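Local coordinates for prolyl-tRNA synthetase (Naegleria fowleri, PDB 6UYH), which probably joins proline to its cognate tRNA by way of an ATP-activated prolyl-adenylate, as class II prolyl-tRNA synthetases do, at residues 417-422 with 435-440; 474-479 with 506-511. All blocks are in the same frame, centred on the assembly; numbering follows the deposited sequence.

Contact 1: residues 417-422 with 435-440; sequences IVVTRT and MCLIPW. With EDO (1,2-ethanediol), chain B.
Val418 bonds to the 435-440 strand through both its N-H and its C=O: Val418 N reaches Met435 O at 2.9 Å, and the carbonyl O takes the N-H of Leu437. One step on, Thr420 N donates to Leu437 O at 2.9 Å with an N-H...O angle of 170°. The CA-H of Ile417 and of Cys436 point at Met435 O and Val418 O respectively, adding two weaker contacts. On the face that carries Ile417, Val419, Met435 and Leu437, the side chains touch through apolar carbons. Met435 bends at its last torsion (chi3 -81°), which brings CE to 3.6 Å from Ile417 CG1. The other branch of Ile417, CG2, meets Leu437 CD1 at 4.0 Å, and the same methyl of Leu437 also touches Val419 CG2. These are the two parallel strands of a beta-alpha-beta unit in the C-terminal domain of the synthetase, with helix 423-431 as the connection. Toward that helix, Thr420 holds OG1 between its backbone N and carbonyl carbon (chi1 59°). There Thr420 OG1 lies 3.3 Å from Ile438 CG2 and makes a weak hydrogen bond to Leu437 O, while Thr420 CG2 rests on the CB and SG of Cys436. Phe426 of the helix packs on Thr420, Cys436 and Ile438, and Thr422 stands at the helix N-cap, its OG1 bonded to Glu425. Beyond the bridged pairs, Pro439 CD comes to 3.6 Å from Thr420 O. The guanidinium of Arg421 has Val419 CG1 over one face, toward the rim, and holds a 1,2-ethanediol, probably from the crystallisation liquor, in a two-pronged grip: NH1 to O1 at 3.0 Å and NH2 to O2 at 2.7 Å.

Contact 2: residues 474-479 with 506-511; sequences KSLCVP and WALFGR. With EDO (1,2-ethanediol), chain P.
Ser475 sits over the face of the Phe509 ring, its CA 3.7 Å from the ring centroid and 9° off the normal, a CH-pi contact within an antiparallel strand pair interrupted by a classic beta bulge. Ser475 CB leans toward the far end of the ring, 3.6 Å from CZ, while Ala507 CB meets the ring edge in its plane. The hydroxyl of Ser475 turns to other partners, Glu447 and Thr209. Ser475 and Phe509 form a non-hydrogen-bonded pair; beside it, Lys474 and Gly510 exchange both of their backbone bonds. At the bulge, Leu476 and Cys477 together face Leu508, whose carbonyl O takes Leu476 N at 2.8 Å and, weakly, Cys477 N. Leu476 has CG anti to its carbonyl carbon (chi1 -53°), and its CD1 methyl reaches over the opposite backbone to Gly510 N at 3.5 Å. Gly510 has no side chain at the place where this methyl lies. CD1 also touches Leu508 CG, and Glu224 of strand 219-227 and Ala233 and Gln235 of strand 232-243 pack on Leu476. Past the bulge, Val478 and Pro479 lie against the backbone at Trp506, Val478 through CG1 and Pro479 through CD, each 3.5 Å from Trp506 O. That carbonyl is also hydrogen-bonded by Gln482. The side chain of Lys474 comes within about 5 Å of the bound AMPPNP, placing this end of the pair near the nucleotide site. Lys474 NZ has a long, weak ion pair with Glu212 and donates to O2 of a 1,2-ethanediol at 3.0 Å.

Along the chain, contact 1 comes first: after helix 391-415, strand 417-419 runs into helix 423-431 and returns as strand 435-440, closing a short loop. The chain then passes through helices 444-457 and 462-466 before strand 474-479, and contact 2 closes a second loop when strand 505-512 returns antiparallel to it. The two loops follow in series, neither nesting nor crossing. Their join is lateral: strand 505-512 lies between 435-440 and 474-479, with probable hydrogen bonds from Phe509 N to Cys436 O and Ile438 N to Ala507 O. Strands 204-207 and 232-243, which pair with 474-479 and 505-512 respectively, tie this C-terminal region to the catalytic part.

Contact 1: residues 417-422 with 435-440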
loop_
_atom_site.group_PDB
_atom_site.type_symbol
_atom_site.label_atom_id
_atom_site.label_comp_id
_atom_site.label_asym_id
_atom_site.label_seq_id
_atom_site.Cartn_x
_atom_site.Cartn_y
_atom_site.Cartn_z
ATOM N N ILE A 417 20.145 12.654 -28.798
ATOM C CA ILE A 417 19.672 11.628 -29.723
ATOM C C ILE A 417 20.245 11.964 -31.093
ATOM O O ILE A 417 19.933 13.017 -31.661
ATOM C CB ILE A 417 18.141 11.555 -29.765
ATOM C CG1 ILE A 417 17.587 11.096 -28.415
ATOM C CG2 ILE A 417 17.689 10.590 -30.855
ATOM C CD1 ILE A 417 16.086 11.323 -28.275
ATOM N N VAL A 418 21.096 11.082 -31.610
ATOM C CA VAL A 418 21.835 11.310 -32.842
ATOM C C VAL A 418 21.412 10.257 -33.855
ATOM O O VAL A 418 21.416 9.061 -33.544
ATOM C CB VAL A 418 23.351 11.235 -32.602
ATOM C CG1 VAL A 418 24.103 11.445 -33.900
ATOM C CG2 VAL A 418 23.771 12.257 -31.543
ATOM N N VAL A 419 21.083 10.698 -35.066
ATOM C CA VAL A 419 20.866 9.777 -36.180
ATOM C C VAL A 419 22.218 9.243 -36.641
ATOM O O VAL A 419 23.087 10.008 -37.076
ATOM C CB VAL A 419 20.141 10.478 -37.335
ATOM C CG1 VAL A 419 19.981 9.526 -38.522
ATOM C CG2 VAL A 419 18.796 11.005 -36.883
ATOM N N THR A 420 22.400 7.928 -36.564
ATOM C CA THR A 420 23.676 7.303 -36.911
ATOM C C THR A 420 23.419 6.281 -38.017
ATOM O O THR A 420 22.984 5.155 -37.750
ATOM C CB THR A 420 24.341 6.679 -35.676
ATOM O OG1 THR A 420 23.490 5.689 -35.087
ATOM C CG2 THR A 420 24.626 7.751 -34.632
ATOM N N ARG A 421 23.694 6.677 -39.262
ATOM C CA ARG A 421 23.396 5.822 -40.403
ATOM C C ARG A 421 24.427 4.722 -40.623
ATOM O O ARG A 421 24.119 3.745 -41.317
ATOM C CB ARG A 421 23.279 6.676 -41.671
ATOM C CG ARG A 421 22.075 7.620 -41.662
ATOM C CD ARG A 421 22.241 8.652 -42.766
ATOM N NE ARG A 421 21.161 9.633 -42.828
ATOM C CZ ARG A 421 21.099 10.729 -42.080
ATOM N NH1 ARG A 421 22.038 10.978 -41.176
ATOM N NH2 ARG A 421 20.089 11.574 -42.228
ATOM N N THR A 422 25.633 4.859 -40.071
ATOM C CA THR A 422 26.726 3.919 -40.292
ATOM C C THR A 422 27.387 3.575 -38.965
ATOM O O THR A 422 27.238 4.287 -37.967
ATOM C CB THR A 422 27.791 4.480 -41.253
ATOM O OG1 THR A 422 28.417 5.622 -40.658
ATOM C CG2 THR A 422 27.172 4.859 -42.585
ATOM N N MET A 435 22.251 8.663 -27.225
ATOM C CA MET A 435 21.414 7.625 -27.792
ATOM C C MET A 435 21.437 7.766 -29.306
ATOM O O MET A 435 21.590 8.869 -29.835
ATOM C CB MET A 435 19.983 7.729 -27.273
ATOM C CG MET A 435 19.907 7.691 -25.766
ATOM S SD MET A 435 18.197 7.539 -25.216
ATOM C CE MET A 435 17.662 9.239 -25.330
ATOM N N CYS A 436 21.286 6.636 -29.996
ATOM C CA CYS A 436 21.503 6.563 -31.432
ATOM C C CYS A 436 20.267 6.010 -32.124
ATOM O O CYS A 436 19.740 4.972 -31.719
ATOM C CB CYS A 436 22.700 5.672 -31.759
ATOM S SG CYS A 436 24.216 6.183 -30.935
ATOM N N LEU A 437 19.839 6.686 -33.189
ATOM C CA LEU A 437 18.787 6.178 -34.056
ATOM C C LEU A 437 19.459 5.475 -35.224
ATOM O O LEU A 437 20.237 6.097 -35.960
ATOM C CB LEU A 437 17.880 7.301 -34.558
ATOM C CG LEU A 437 16.767 7.837 -33.665
ATOM C CD1 LEU A 437 16.246 9.148 -34.255
ATOM C CD2 LEU A 437 15.643 6.818 -33.526
ATOM N N ILE A 438 19.195 4.180 -35.373
ATOM C CA ILE A 438 19.880 3.409 -36.410
ATOM C C ILE A 438 18.860 2.819 -37.379
ATOM O O ILE A 438 17.718 2.531 -36.990
ATOM C CB ILE A 438 20.762 2.298 -35.808
ATOM C CG1 ILE A 438 19.916 1.228 -35.109
ATOM C CG2 ILE A 438 21.778 2.889 -34.853
ATOM C CD1 ILE A 438 20.676 -0.069 -34.858
ATOM N N PRO A 439 19.228 2.626 -38.645
ATOM C CA PRO A 439 18.383 1.829 -39.538
ATOM C C PRO A 439 18.245 0.433 -38.963
ATOM O O PRO A 439 19.208 -0.141 -38.454
ATOM C CB PRO A 439 19.154 1.817 -40.868
ATOM C CG PRO A 439 20.377 2.604 -40.661
ATOM C CD PRO A 439 20.548 2.928 -39.223
ATOM N N TRP A 440 17.034 -0.110 -39.023
ATOM C CA TRP A 440 16.749 -1.326 -38.282
ATOM C C TRP A 440 15.900 -2.266 -39.120
ATOM O O TRP A 440 14.945 -1.829 -39.761
ATOM C CB TRP A 440 16.031 -0.978 -36.973
ATOM C CG TRP A 440 15.681 -2.154 -36.127
ATOM C CD1 TRP A 440 14.431 -2.547 -35.755
ATOM C CD2 TRP A 440 16.587 -3.104 -35.553
ATOM N NE1 TRP A 440 14.502 -3.679 -34.980
ATOM C CE2 TRP A 440 15.813 -4.036 -34.833
ATOM C CE3 TRP A 440 17.975 -3.248 -35.564
ATOM C CZ2 TRP A 440 16.383 -5.110 -34.141
ATOM C CZ3 TRP A 440 18.540 -4.321 -34.882
ATOM C CH2 TRP A 440 17.745 -5.232 -34.181
HETATM C C1 EDO B . 21.369 14.596 -39.487
HETATM O O1 EDO B . 22.289 13.523 -39.701
HETATM C C2 EDO B . 19.965 14.032 -39.344
HETATM O O2 EDO B . 19.460 13.702 -40.641
#

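Contact 2: residues 474-479 with 506-511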
loop_
_atom_site.group_PDB
_atom_site.type_symbol
_atom_site.label_atom_id
_atom_site.label_comp_id
_atom_site.label_asym_id
_atom_site.label_seq_id
_atom_site.Cartn_x
_atom_site.Cartn_y
_atom_site.Cartn_z
ATOM N N LYS A 474 22.454 -1.454 -26.237
ATOM C CA LYS A 474 21.366 -2.399 -26.430
ATOM C C LYS A 474 20.177 -1.674 -27.038
ATOM O O LYS A 474 20.143 -0.444 -27.117
ATOM C CB LYS A 474 20.983 -3.097 -25.127
ATOM C CG LYS A 474 20.359 -2.214 -24.102
ATOM C CD LYS A 474 20.142 -3.017 -22.818
ATOM C CE LYS A 474 18.674 -3.166 -22.459
ATOM N NZ LYS A 474 18.493 -4.261 -21.462
ATOM N N SER A 475 19.213 -2.448 -27.523
ATOM C CA SER A 475 18.035 -1.824 -28.091
ATOM C C SER A 475 17.220 -1.218 -26.960
ATOM O O SER A 475 17.045 -1.829 -25.899
ATOM C CB SER A 475 17.200 -2.827 -28.885
ATOM O OG SER A 475 16.584 -3.740 -28.014
ATOM N N LEU A 476 16.775 0.012 -27.165
ATOM C CA LEU A 476 15.951 0.694 -26.179
ATOM C C LEU A 476 14.481 0.599 -26.571
ATOM O O LEU A 476 13.667 0.041 -25.831
ATOM C CB LEU A 476 16.428 2.145 -26.043
ATOM C CG LEU A 476 17.938 2.242 -25.758
ATOM C CD1 LEU A 476 18.392 3.708 -25.727
ATOM C CD2 LEU A 476 18.324 1.498 -24.467
ATOM N N CYS A 477 14.144 1.054 -27.774
ATOM C CA CYS A 477 12.808 0.844 -28.310
ATOM C C CYS A 477 12.840 1.173 -29.790
ATOM O O CYS A 477 13.768 1.816 -30.283
ATOM C CB CYS A 477 11.772 1.715 -27.607
ATOM S SG CYS A 477 11.981 3.468 -27.954
ATOM N N VAL A 478 11.805 0.729 -30.493
ATOM C CA VAL A 478 11.479 1.254 -31.815
ATOM C C VAL A 478 10.436 2.353 -31.613
ATOM O O VAL A 478 9.278 2.038 -31.262
ATOM C CB VAL A 478 10.967 0.149 -32.746
ATOM C CG1 VAL A 478 10.666 0.718 -34.127
ATOM C CG2 VAL A 478 11.988 -0.987 -32.831
ATOM N N PRO A 479 10.796 3.626 -31.761
ATOM C CA PRO A 479 9.853 4.706 -31.428
ATOM C C PRO A 479 8.528 4.558 -32.167
ATOM O O PRO A 479 8.503 4.257 -33.364
ATOM C CB PRO A 479 10.605 5.967 -31.866
ATOM C CG PRO A 479 12.052 5.606 -31.715
ATOM C CD PRO A 479 12.129 4.144 -32.126
ATOM N N TRP A 506 13.377 2.849 -37.968
ATOM C CA TRP A 506 14.472 3.333 -37.146
ATOM C C TRP A 506 14.314 2.802 -35.734
ATOM O O TRP A 506 13.207 2.809 -35.188
ATOM C CB TRP A 506 14.494 4.864 -37.104
ATOM C CG TRP A 506 14.838 5.509 -38.413
ATOM C CD1 TRP A 506 13.964 5.908 -39.378
ATOM C CD2 TRP A 506 16.148 5.864 -38.877
ATOM N NE1 TRP A 506 14.650 6.487 -40.426
ATOM C CE2 TRP A 506 15.992 6.470 -40.142
ATOM C CE3 TRP A 506 17.439 5.723 -38.348
ATOM C CZ2 TRP A 506 17.080 6.934 -40.891
ATOM C CZ3 TRP A 506 18.521 6.187 -39.091
ATOM C CH2 TRP A 506 18.330 6.783 -40.353
ATOM N N ALA A 507 15.413 2.327 -35.158
ATOM C CA ALA A 507 15.431 1.874 -33.773
ATOM C C ALA A 507 16.358 2.742 -32.931
ATOM O O ALA A 507 17.415 3.193 -33.389
ATOM C CB ALA A 507 15.867 0.404 -33.677
ATOM N N LEU A 508 15.962 2.949 -31.674
ATOM C CA LEU A 508 16.776 3.681 -30.714
ATOM C C LEU A 508 17.625 2.684 -29.929
ATOM O O LEU A 508 17.094 1.750 -29.313
ATOM C CB LEU A 508 15.877 4.502 -29.785
ATOM C CG LEU A 508 16.531 5.604 -28.953
ATOM C CD1 LEU A 508 17.009 6.739 -29.833
ATOM C CD2 LEU A 508 15.543 6.101 -27.863
ATOM N N PHE A 509 18.946 2.857 -30.002
ATOM C CA PHE A 509 19.922 2.038 -29.308
ATOM C C PHE A 509 20.758 2.931 -28.407
ATOM O O PHE A 509 20.987 4.106 -28.717
ATOM C CB PHE A 509 20.863 1.312 -30.298
ATOM C CG PHE A 509 20.334 -0.004 -30.793
ATOM C CD1 PHE A 509 19.220 -0.052 -31.619
ATOM C CD2 PHE A 509 20.957 -1.195 -30.435
ATOM C CE1 PHE A 509 18.735 -1.261 -32.082
ATOM C CE2 PHE A 509 20.468 -2.420 -30.894
ATOM C CZ PHE A 509 19.357 -2.449 -31.719
ATOM N N GLY A 510 21.246 2.365 -27.314
ATOM C CA GLY A 510 22.075 3.145 -26.412
ATOM C C GLY A 510 22.564 2.305 -25.254
ATOM O O GLY A 510 22.172 1.146 -25.081
ATOM N N ARG A 511 23.466 2.900 -24.475
ATOM C CA ARG A 511 23.807 2.333 -23.180
ATOM C C ARG A 511 22.607 2.451 -22.245
ATOM O O ARG A 511 21.732 3.297 -22.429
ATOM C CB ARG A 511 25.022 3.042 -22.583
ATOM C CG ARG A 511 26.259 2.954 -23.481
ATOM C CD ARG A 511 26.823 4.338 -23.783
ATOM N NE ARG A 511 27.175 5.069 -22.568
ATOM C CZ ARG A 511 28.403 5.134 -22.060
ATOM N NH1 ARG A 511 28.621 5.828 -20.947
ATOM N NH2 ARG A 511 29.415 4.515 -22.666
HETATM C C1 EDO P . 21.895 -7.782 -21.148
HETATM O O1 EDO P . 22.494 -7.814 -19.850
HETATM C C2 EDO P . 20.562 -7.060 -21.046
HETATM O O2 EDO P . 20.773 -5.812 -20.378
#